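Local coordinates for ribose-phosphate pyrophosphokinase (PDB 7PN0), which probably catalyses the transfer of diphosphate from ATP to ribose 5-phosphate, making phosphoribosyl pyrophosphate, and binds ADP, at residues E68-V73 with D113-A118. Residues are numbered along the deposited sequence; the frame is centred on the assembly and turned at random.
Sequences ELLMMV and DLLQTA
L70 CD2 lies over one face of the L114 carbonyl, 3.7 Å from L114 O; V73 CG1 lies over a face of the A118 carbonyl, 3.6 Å from A118 O. From the other side, A118 CB reaches L70 O at 3.6 Å, tilted from the carbonyl plane rather than stacked over it. The backbones come closest at the alanine, 5.5 Å between L70 CA and A118 CA, and its CB also meets V73 CG1 and L70 CD2. With CG anti to the carbonyl carbon (chi1 -68°), L70 carries CD2 up to the facing helix, where it meets L115 CD2 at 3.8 Å. The two leucines cross at about a right angle, and L115 CD2 touches L69 CD2 too, again at 3.8 Å. The contact is wholly apolar between side chains and buried. The segments run side by side at 28°, their axes 8.9 Å apart. Helices 62-78 and 107-118 belong to successive beta-alpha-beta crossovers, flanking strand 83-88 in chain order, within the parallel sheet of the N-terminal PRTase-like domain. L69 and V73 rest on strands 51-55 and 83-88, and L115 packs on I88. L114 meets L114 of a second subunit, and T117 OG1 hydrogen-bonds T117 OG1 of the same second subunit, so helix 107-118 joins this sheet layer to the subunit interface.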
# COMPACT_ATOMS: atom_id res chain seq x y z
N GLU A 68 7.68 -22.26 -2.99
CA GLU A 68 8.29 -22.65 -1.69
C GLU A 68 8.91 -21.41 -1.04
O GLU A 68 8.76 -21.23 0.19
CB GLU A 68 9.29 -23.80 -1.86
CG GLU A 68 9.90 -24.24 -0.54
CD GLU A 68 11.02 -25.24 -0.64
OE1 GLU A 68 11.68 -25.29 -1.69
OE2 GLU A 68 11.22 -25.98 0.33
N LEU A 69 9.69 -20.62 -1.79
CA LEU A 69 10.33 -19.40 -1.25
C LEU A 69 9.25 -18.43 -0.76
O LEU A 69 9.40 -17.91 0.40
CB LEU A 69 11.21 -18.73 -2.33
CG LEU A 69 11.94 -17.43 -1.94
CD1 LEU A 69 12.81 -17.57 -0.70
CD2 LEU A 69 12.77 -16.93 -3.11
N LEU A 70 8.25 -18.11 -1.59
CA LEU A 70 7.14 -17.18 -1.20
C LEU A 70 6.50 -17.68 0.10
O LEU A 70 6.30 -16.88 1.06
CB LEU A 70 6.15 -17.11 -2.35
CG LEU A 70 6.65 -16.44 -3.62
CD1 LEU A 70 5.58 -16.43 -4.68
CD2 LEU A 70 7.11 -15.02 -3.32
N MET A 71 6.18 -18.98 0.17
CA MET A 71 5.53 -19.59 1.37
C MET A 71 6.48 -19.57 2.59
O MET A 71 6.01 -19.27 3.69
CB MET A 71 5.12 -21.02 1.04
CG MET A 71 4.00 -21.09 0.13
SD MET A 71 3.61 -22.79 -0.30
CE MET A 71 2.95 -23.36 1.26
N MET A 72 7.79 -19.80 2.43
CA MET A 72 8.74 -19.76 3.58
C MET A 72 8.91 -18.32 4.08
O MET A 72 8.97 -18.11 5.29
CB MET A 72 10.08 -20.36 3.19
CG MET A 72 10.00 -21.85 3.04
SD MET A 72 11.61 -22.59 2.71
CE MET A 72 12.34 -22.39 4.32
N VAL A 73 8.91 -17.34 3.18
CA VAL A 73 8.98 -15.91 3.57
C VAL A 73 7.71 -15.54 4.32
O VAL A 73 7.78 -14.95 5.48
CB VAL A 73 9.19 -15.05 2.31
CG1 VAL A 73 8.81 -13.61 2.60
CG2 VAL A 73 10.60 -15.19 1.81
N ASP A 113 7.70 -7.96 -6.88
CA ASP A 113 6.43 -7.56 -6.21
C ASP A 113 5.88 -8.74 -5.41
O ASP A 113 5.46 -8.51 -4.26
CB ASP A 113 5.48 -6.95 -7.23
CG ASP A 113 5.91 -5.56 -7.69
OD1 ASP A 113 6.51 -4.82 -6.88
OD2 ASP A 113 5.66 -5.24 -8.83
N LEU A 114 5.90 -9.95 -5.96
CA LEU A 114 5.37 -11.12 -5.22
C LEU A 114 6.24 -11.35 -3.95
O LEU A 114 5.66 -11.67 -2.93
CB LEU A 114 5.41 -12.36 -6.10
CG LEU A 114 4.57 -12.32 -7.38
CD1 LEU A 114 4.65 -13.61 -8.13
CD2 LEU A 114 3.14 -11.98 -7.09
N LEU A 115 7.56 -11.27 -4.05
CA LEU A 115 8.46 -11.47 -2.87
C LEU A 115 8.11 -10.41 -1.83
O LEU A 115 8.00 -10.74 -0.65
CB LEU A 115 9.92 -11.38 -3.29
CG LEU A 115 10.44 -12.62 -4.01
CD1 LEU A 115 11.69 -12.31 -4.78
CD2 LEU A 115 10.65 -13.75 -2.98
N GLN A 116 7.88 -9.17 -2.25
CA GLN A 116 7.57 -8.08 -1.30
C GLN A 116 6.21 -8.37 -0.65
O GLN A 116 6.09 -8.23 0.57
CB GLN A 116 7.63 -6.73 -2.01
CG GLN A 116 9.03 -6.39 -2.37
CD GLN A 116 9.15 -5.26 -3.38
OE1 GLN A 116 8.17 -4.66 -3.86
NE2 GLN A 116 10.37 -4.90 -3.63
N THR A 117 5.23 -8.82 -1.43
CA THR A 117 3.90 -9.14 -0.90
C THR A 117 3.99 -10.27 0.12
O THR A 117 3.28 -10.21 1.15
CB THR A 117 2.91 -9.43 -2.04
OG1 THR A 117 2.69 -8.18 -2.70
CG2 THR A 117 1.63 -9.99 -1.52
N ALA A 118 4.79 -11.28 -0.18
CA ALA A 118 4.97 -12.46 0.72
C ALA A 118 5.59 -12.02 2.06
O ALA A 118 5.38 -12.74 3.05
CB ALA A 118 5.78 -13.48 0.01